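Local atomic coordinates of attaching and effacing protein, pathogenesis factor (Escherichia coli, PDB entry 4E9L), a protein that acts as an Escherichia coli adhesin of the intimin/invasin family and probably mediates attachment of the bacterium to its host through a chain of immunoglobulin-like domains. Residues 214-218 against 253-257; 242-246 against 258-263; 372-378 against 390-396. One frame throughout, in Å; residues are numbered along the deposited sequence.

Contact 1. Residues 214-218 against 253-257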
loop_
_atom_site.group_PDB
_atom_site.type_symbol
_atom_site.label_atom_id
_atom_site.label_comp_id
_atom_site.label_asym_id
_atom_site.label_seq_id
_atom_site.Cartn_x
_atom_site.Cartn_y
_atom_site.Cartn_z
ATOM N N VAL A 214 1.961 2.878 -0.242
ATOM C CA VAL A 214 1.696 2.186 -1.508
ATOM C C VAL A 214 1.408 0.744 -1.115
ATOM O O VAL A 214 2.190 0.172 -0.352
ATOM C CB VAL A 214 2.912 2.255 -2.462
ATOM C CG1 VAL A 214 2.609 1.553 -3.791
ATOM C CG2 VAL A 214 3.318 3.683 -2.707
ATOM N N THR A 215 0.319 0.151 -1.629
ATOM C CA THR A 215 0.009 -1.264 -1.366
ATOM C C THR A 215 0.009 -2.028 -2.711
ATOM O O THR A 215 -0.620 -1.582 -3.685
ATOM C CB THR A 215 -1.372 -1.420 -0.654
ATOM O OG1 THR A 215 -1.385 -0.701 0.578
ATOM C CG2 THR A 215 -1.709 -2.876 -0.335
ATOM N N LEU A 216 0.713 -3.168 -2.755
ATOM C CA LEU A 216 0.700 -4.069 -3.903
ATOM C C LEU A 216 -0.016 -5.361 -3.462
ATOM O O LEU A 216 0.314 -5.913 -2.417
ATOM C CB LEU A 216 2.128 -4.425 -4.384
ATOM C CG LEU A 216 2.201 -5.556 -5.460
ATOM C CD1 LEU A 216 1.676 -5.067 -6.847
ATOM C CD2 LEU A 216 3.626 -6.073 -5.609
ATOM N N VAL A 217 -0.971 -5.846 -4.256
ATOM C CA VAL A 217 -1.574 -7.147 -3.994
ATOM C C VAL A 217 -1.104 -7.971 -5.218
ATOM O O VAL A 217 -1.453 -7.661 -6.358
ATOM C CB VAL A 217 -3.111 -7.130 -3.745
ATOM C CG1 VAL A 217 -3.638 -8.551 -3.601
ATOM C CG2 VAL A 217 -3.437 -6.348 -2.471
ATOM N N ALA A 218 -0.188 -8.891 -4.983
ATOM C CA ALA A 218 0.431 -9.646 -6.072
ATOM C C ALA A 218 -0.278 -10.971 -6.232
ATOM O O ALA A 218 -0.476 -11.697 -5.248
ATOM C CB ALA A 218 1.905 -9.881 -5.772
ATOM N N ASP A 253 -0.612 -13.004 2.732
ATOM C CA ASP A 253 -1.584 -13.222 1.649
ATOM C C ASP A 253 -1.293 -12.372 0.397
ATOM O O ASP A 253 -2.210 -11.784 -0.200
ATOM C CB ASP A 253 -3.050 -13.082 2.148
ATOM C CG ASP A 253 -3.487 -14.084 3.215
ATOM O OD1 ASP A 253 -2.890 -15.193 3.282
ATOM O OD2 ASP A 253 -4.448 -13.779 3.955
ATOM N N GLY A 254 -0.009 -12.307 0.035
ATOM C CA GLY A 254 0.474 -11.599 -1.151
ATOM C C GLY A 254 0.284 -10.095 -1.158
ATOM O O GLY A 254 0.236 -9.479 -2.224
ATOM N N SER A 255 0.177 -9.497 0.030
ATOM C CA SER A 255 0.032 -8.057 0.199
ATOM C C SER A 255 1.397 -7.496 0.600
ATOM O O SER A 255 2.060 -8.068 1.458
ATOM C CB SER A 255 -1.007 -7.764 1.280
ATOM O OG SER A 255 -1.125 -6.364 1.464
ATOM N N TYR A 256 1.831 -6.392 -0.021
ATOM C CA TYR A 256 3.136 -5.769 0.304
ATOM C C TYR A 256 2.921 -4.283 0.417
ATOM O O TYR A 256 2.153 -3.720 -0.362
ATOM C CB TYR A 256 4.190 -6.025 -0.800
ATOM C CG TYR A 256 4.410 -7.484 -1.104
ATOM C CD1 TYR A 256 5.527 -8.155 -0.620
ATOM C CD2 TYR A 256 3.511 -8.196 -1.901
ATOM C CE1 TYR A 256 5.747 -9.498 -0.918
ATOM C CE2 TYR A 256 3.715 -9.543 -2.195
ATOM C CZ TYR A 256 4.834 -10.189 -1.698
ATOM O OH TYR A 256 5.041 -11.511 -1.960
ATOM N N VAL A 257 3.594 -3.634 1.363
ATOM C CA VAL A 257 3.434 -2.176 1.494
ATOM C C VAL A 257 4.773 -1.462 1.461
ATOM O O VAL A 257 5.785 -2.030 1.875
ATOM C CB VAL A 257 2.599 -1.745 2.736
ATOM C CG1 VAL A 257 1.173 -2.331 2.689
ATOM C CG2 VAL A 257 3.318 -2.114 4.049
#
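Two donors of different strength meet at the carbonyl oxygen of Tyr-256. Leu-216 N gives it a nearly straight hydrogen bond (Leu-216 N to Tyr-256 O 2.8 Å, 172° at the hydrogen), and the CA-H of Thr-215 adds a weaker contact. The reciprocal bond, Tyr-256 N to Leu-216 O at 2.9 Å, closes the hydrogen-bonded pair of this antiparallel ladder. Leu-216 O also receives the CA-H of Ser-255 and lies in the plane of the Tyr-256 ring, at its edge, 4.0 Å from Tyr-256 CD2. Further along, Ala-218 N reaches Gly-254 O (2.9 Å), and the positive phi of Gly-254 (65°) favours glycine at this turn.

The two faces differ. On one, with CG beside the backbone N and anti to the carbonyl carbon (chi1 -56°), the ring of Tyr-256 is carried over toward Ala-218, Tyr-256 CE2 lying 4.0 Å from Ala-218 CB, while Leu-216 CD2 stands more loosely, 4.3 Å from Tyr-256 CD2. Leu-231 of strand 231-236, in the other sheet of this immunoglobulin-like domain, packs on both large side chains, so this face looks into the space between the sheets. On the other face, Thr-215 and Val-257 run alongside each other, with Thr-215 OG1 3.7 Å from Val-257 CG1.

The buried phenol is held at its far end as well, because Tyr-256 OH is hydrogen-bonded to Ile-226 O and Leu-229 N. Ladder at one end and hydroxyl bonds at the other imply that Tyr-256 ties the two central strands of its sheet to the 226-229 loop while its buried hydroxyl is satisfied.

Contact 2. Residues 242-246 against 258-263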
loop_
_atom_site.group_PDB
_atom_site.type_symbol
_atom_site.label_atom_id
_atom_site.label_comp_id
_atom_site.label_asym_id
_atom_site.label_seq_id
_atom_site.Cartn_x
_atom_site.Cartn_y
_atom_site.Cartn_z
ATOM N N GLY A 242 13.152 13.600 -7.445
ATOM C CA GLY A 242 13.273 13.904 -6.024
ATOM C C GLY A 242 12.366 13.037 -5.155
ATOM O O GLY A 242 12.466 13.076 -3.932
ATOM N N ALA A 243 11.500 12.225 -5.775
ATOM C CA ALA A 243 10.601 11.330 -5.025
ATOM C C ALA A 243 11.261 9.978 -4.824
ATOM O O ALA A 243 12.094 9.573 -5.642
ATOM C CB ALA A 243 9.273 11.175 -5.763
ATOM N N THR A 244 10.915 9.261 -3.733
ATOM C CA THR A 244 11.540 7.961 -3.469
ATOM C C THR A 244 10.501 6.957 -2.984
ATOM O O THR A 244 9.389 7.322 -2.603
ATOM C CB THR A 244 12.644 8.078 -2.355
ATOM O OG1 THR A 244 12.050 8.502 -1.122
ATOM C CG2 THR A 244 13.785 9.007 -2.713
ATOM N N VAL A 245 10.865 5.689 -3.039
ATOM C CA VAL A 245 10.086 4.595 -2.472
ATOM C C VAL A 245 11.045 3.863 -1.505
ATOM O O VAL A 245 12.238 3.707 -1.788
ATOM C CB VAL A 245 9.464 3.643 -3.546
ATOM C CG1 VAL A 245 8.608 2.549 -2.888
ATOM C CG2 VAL A 245 8.620 4.433 -4.554
ATOM N N SER A 246 10.516 3.434 -0.357
ATOM C CA SER A 246 11.236 2.683 0.677
ATOM C C SER A 246 11.313 1.190 0.332
ATOM O O SER A 246 10.815 0.743 -0.707
ATOM C CB SER A 246 10.500 2.850 2.014
ATOM O OG SER A 246 9.283 2.094 2.050
ATOM N N ALA A 258 4.779 -0.194 1.016
ATOM C CA ALA A 258 6.005 0.619 1.013
ATOM C C ALA A 258 5.609 2.051 1.229
ATOM O O ALA A 258 4.446 2.416 1.014
ATOM C CB ALA A 258 6.754 0.469 -0.324
ATOM N N THR A 259 6.574 2.871 1.651
ATOM C CA THR A 259 6.402 4.313 1.820
ATOM C C THR A 259 6.918 5.052 0.596
ATOM O O THR A 259 8.080 4.912 0.219
ATOM C CB THR A 259 7.091 4.824 3.087
ATOM O OG1 THR A 259 6.613 4.067 4.193
ATOM C CG2 THR A 259 6.827 6.336 3.322
ATOM N N LEU A 260 6.062 5.880 0.020
ATOM C CA LEU A 260 6.424 6.710 -1.121
ATOM C C LEU A 260 6.591 8.107 -0.531
ATOM O O LEU A 260 5.635 8.632 0.050
ATOM C CB LEU A 260 5.274 6.690 -2.171
ATOM C CG LEU A 260 5.504 7.405 -3.523
ATOM C CD1 LEU A 260 4.419 7.019 -4.515
ATOM C CD2 LEU A 260 5.414 8.911 -3.368
ATOM N N THR A 261 7.797 8.691 -0.643
ATOM C CA THR A 261 8.042 10.043 -0.137
ATOM C C THR A 261 8.159 10.977 -1.339
ATOM O O THR A 261 8.952 10.714 -2.240
ATOM C CB THR A 261 9.316 10.125 0.746
ATOM O OG1 THR A 261 9.325 9.078 1.720
ATOM C CG2 THR A 261 9.449 11.490 1.454
ATOM N N THR A 262 7.394 12.061 -1.351
ATOM C CA THR A 262 7.496 13.039 -2.454
ATOM C C THR A 262 8.632 14.013 -2.131
ATOM O O THR A 262 9.012 14.143 -0.971
ATOM C CB THR A 262 6.176 13.823 -2.612
ATOM O OG1 THR A 262 5.998 14.617 -1.449
ATOM C CG2 THR A 262 4.964 12.909 -2.824
ATOM N N GLY A 263 9.135 14.714 -3.148
ATOM C CA GLY A 263 10.143 15.755 -2.956
ATOM C C GLY A 263 9.490 17.124 -3.095
ATOM O O GLY A 263 8.273 17.235 -2.937
#
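Thr-244 and Thr-261 form a hydrogen-bonded pair at the open end of a beta hairpin, strands 244-252 and 255-261, which makes one edge of an antiparallel sheet in this immunoglobulin-like domain. The backbone bonds come first. Thr-244 and Thr-261 exchange two of them, with Thr-244 N to Thr-261 O at 2.9 Å, and Ser-246 N continues the series to Thr-259 O. Weaker CA-H contacts fill the intervals: Ala-243 CA and Val-245 CA face the carbonyl oxygens of Thr-261 and Thr-259 respectively, and Leu-260 CA faces Thr-244 O.

Apolar contacts gather on the inner face. Val-245 CG1, anti to the backbone N (chi1 -178°), lies 3.8 Å from Ala-258 CB, and Val-245 CG2 stands farther off, 4.4 Å from Leu-260 CG. Leu-235 of strand 231-236 touches Val-245 and Ala-243, while Leu-269 of strand 267-275 meets Ala-243 and Leu-260, so this face contributes to the core between the two sheets.

On the outward face the threonines touch without a side-chain bond. Thr-244 and Thr-261 flank one another there, with Thr-244 OG1 3.7 Å from Thr-261 CB.

A side-chain polar bond completes the set. At Ser-246 a hydroxyl does what a strand carbonyl would otherwise do: with chi1 74°, OG sits between the backbone N and the carbonyl carbon, turned to the partner strand, where Ser-246 OG accepts the N-H of Thr-259 at 2.8 Å and 166°.

Contact 3. Residues 372-378 against 390-396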
loop_
_atom_site.group_PDB
_atom_site.type_symbol
_atom_site.label_atom_id
_atom_site.label_comp_id
_atom_site.label_asym_id
_atom_site.label_seq_id
_atom_site.Cartn_x
_atom_site.Cartn_y
_atom_site.Cartn_z
ATOM N N ALA A 372 -7.430 54.706 16.370
ATOM C CA ALA A 372 -6.255 55.094 15.570
ATOM C C ALA A 372 -4.987 54.490 16.204
ATOM O O ALA A 372 -5.031 53.957 17.305
ATOM C CB ALA A 372 -6.137 56.615 15.524
ATOM N N GLY A 373 -3.878 54.581 15.501
ATOM C CA GLY A 373 -2.624 54.082 16.020
ATOM C C GLY A 373 -2.121 52.879 15.274
ATOM O O GLY A 373 -2.644 52.516 14.217
ATOM N N GLN A 374 -1.095 52.256 15.839
ATOM C CA GLN A 374 -0.488 51.106 15.208
ATOM C C GLN A 374 -1.387 49.871 15.241
ATOM O O GLN A 374 -2.060 49.616 16.246
ATOM C CB GLN A 374 0.919 50.868 15.803
ATOM C CG GLN A 374 1.766 49.907 15.004
ATOM C CD GLN A 374 3.165 49.786 15.559
ATOM O OE1 GLN A 374 4.049 50.581 15.249
ATOM N NE2 GLN A 374 3.401 48.757 16.355
ATOM N N LEU A 375 -1.476 49.159 14.085
ATOM C CA LEU A 375 -2.230 47.928 13.970
ATOM C C LEU A 375 -1.319 46.830 13.432
ATOM O O LEU A 375 -0.784 46.973 12.329
ATOM C CB LEU A 375 -3.461 48.067 13.036
ATOM C CG LEU A 375 -4.324 46.795 12.839
ATOM C CD1 LEU A 375 -5.069 46.408 14.139
ATOM C CD2 LEU A 375 -5.390 47.009 11.759
ATOM N N SER A 376 -1.187 45.728 14.197
ATOM C CA SER A 376 -0.410 44.563 13.797
ATOM C C SER A 376 -1.413 43.527 13.260
ATOM O O SER A 376 -2.384 43.193 13.950
ATOM C CB SER A 376 0.402 44.040 14.980
ATOM O OG SER A 376 0.725 42.665 14.875
ATOM N N VAL A 377 -1.221 43.084 12.008
ATOM C CA VAL A 377 -2.127 42.139 11.362
ATOM C C VAL A 377 -1.405 40.801 11.116
ATOM O O VAL A 377 -0.460 40.745 10.318
ATOM C CB VAL A 377 -2.731 42.743 10.049
ATOM C CG1 VAL A 377 -3.684 41.770 9.377
ATOM C CG2 VAL A 377 -3.440 44.064 10.309
ATOM N N MET A 378 -1.865 39.735 11.784
ATOM C CA MET A 378 -1.243 38.427 11.630
ATOM C C MET A 378 -2.171 37.471 10.897
ATOM O O MET A 378 -3.190 37.040 11.459
ATOM C CB MET A 378 -0.744 37.854 12.980
ATOM C CG MET A 378 -0.129 36.436 12.877
ATOM S SD MET A 378 1.229 36.219 11.665
ATOM C CE MET A 378 2.570 37.147 12.501
ATOM N N PRO A 390 4.220 40.297 11.463
ATOM C CA PRO A 390 2.905 40.806 11.054
ATOM C C PRO A 390 2.979 42.012 10.146
ATOM O O PRO A 390 3.990 42.716 10.121
ATOM C CB PRO A 390 2.229 41.158 12.388
ATOM C CG PRO A 390 3.380 41.435 13.320
ATOM C CD PRO A 390 4.400 40.403 12.928
ATOM N N LEU A 391 1.909 42.234 9.389
ATOM C CA LEU A 391 1.807 43.419 8.581
ATOM C C LEU A 391 1.539 44.532 9.614
ATOM O O LEU A 391 0.720 44.356 10.524
ATOM C CB LEU A 391 0.637 43.276 7.591
ATOM C CG LEU A 391 0.095 44.560 6.947
ATOM C CD1 LEU A 391 1.127 45.245 6.086
ATOM C CD2 LEU A 391 -1.136 44.265 6.143
ATOM N N VAL A 392 2.269 45.630 9.515
ATOM C CA VAL A 392 2.111 46.736 10.466
ATOM C C VAL A 392 1.511 47.931 9.740
ATOM O O VAL A 392 2.072 48.411 8.762
ATOM C CB VAL A 392 3.436 47.088 11.185
ATOM C CG1 VAL A 392 3.270 48.319 12.092
ATOM C CG2 VAL A 392 3.985 45.882 11.969
ATOM N N LEU A 393 0.365 48.393 10.207
ATOM C CA LEU A 393 -0.285 49.569 9.647
ATOM C C LEU A 393 -0.321 50.688 10.701
ATOM O O LEU A 393 -0.316 50.410 11.904
ATOM C CB LEU A 393 -1.728 49.246 9.174
ATOM C CG LEU A 393 -1.918 48.087 8.179
ATOM C CD1 LEU A 393 -3.410 47.813 7.923
ATOM C CD2 LEU A 393 -1.197 48.345 6.854
ATOM N N ASN A 394 -0.339 51.946 10.249
ATOM C CA ASN A 394 -0.482 53.093 11.151
ATOM C C ASN A 394 -1.823 53.734 10.825
ATOM O O ASN A 394 -1.952 54.441 9.827
ATOM C CB ASN A 394 0.704 54.051 10.997
ATOM C CG ASN A 394 1.953 53.462 11.619
ATOM O OD1 ASN A 394 2.085 53.360 12.843
ATOM N ND2 ASN A 394 2.850 52.962 10.795
ATOM N N VAL A 395 -2.853 53.414 11.617
ATOM C CA VAL A 395 -4.214 53.887 11.341
ATOM C C VAL A 395 -4.362 55.359 11.729
ATOM O O VAL A 395 -4.098 55.710 12.874
ATOM C CB VAL A 395 -5.301 52.969 11.971
ATOM C CG1 VAL A 395 -6.704 53.352 11.489
ATOM C CG2 VAL A 395 -5.021 51.498 11.651
ATOM N N ALA A 396 -4.784 56.199 10.762
ATOM C CA ALA A 396 -4.962 57.645 10.913
ATOM C C ALA A 396 -6.319 57.957 11.551
ATOM O O ALA A 396 -7.307 57.327 11.205
ATOM C CB ALA A 396 -4.845 58.314 9.548
#
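Pro-390 lays its ring against Val-377 and Met-378 of the facing strand: Pro-390 CB lies 3.4 Å from Val-377 O, and Met-378, bent at chi2 (54°) and chi3 (71°), folds its methyl back so that Met-378 CE comes to 3.8 Å from Pro-390 CD. Leu-391 then exchanges two backbone hydrogen bonds with Val-377, the shorter being Val-377 N to Leu-391 O at 2.8 Å, while both side chains turn inward onto Leu-301. On the outer face, Val-392 sets CG1 across the extended aliphatic stem of Gln-374, 3.6 Å from Gln-374 CG. Leu-393 likewise exchanges a reciprocal pair of backbone hydrogen bonds with Leu-375. This antiparallel pairing of strands 373-381 and 391-395 belongs to one sheet of an immunoglobulin-like domain, whose core takes in Leu-375, Val-377 and Leu-393. Asn-394 returns to the outer face beside Gln-374, the two amide planes turned 67° apart. Val-395 pairs with Gly-373 through two backbone bonds, Val-395 N to Gly-373 O measuring 2.8 Å. Inward, Val-395 CG2 packs 4.0 Å from Leu-375 CB. Just before Ala-396, Val-395 O is met by the methyl of Ala-372, with Ala-372 CB 3.5 Å from Val-395 O.

How the contacts relate
Contacts 1 and 2 share strand 255-261 within one four-stranded antiparallel sheet, ordered 198-201, 211-217, 255-261, 244-252. Contact 1 binds this strand to 211-217 and contact 2 to the edge strand 244-252. Their centres are about 17 Å apart, yet they touch, with a probable hydrogen bond from Val-214 N to Ala-258 O (2.8 Å). Their segments alternate along the chain, which makes edge strand 244-252 first and then turns back to place 255-261 between it and 211-217. Contact 3 follows later, in the next immunoglobulin-like domain, its centre about 56 Å from that of contact 1 and about 44 Å from that of contact 2. Such separation reflects successive domains strung into an elongated rod, consistent with an adhesin reaching outward from the cell.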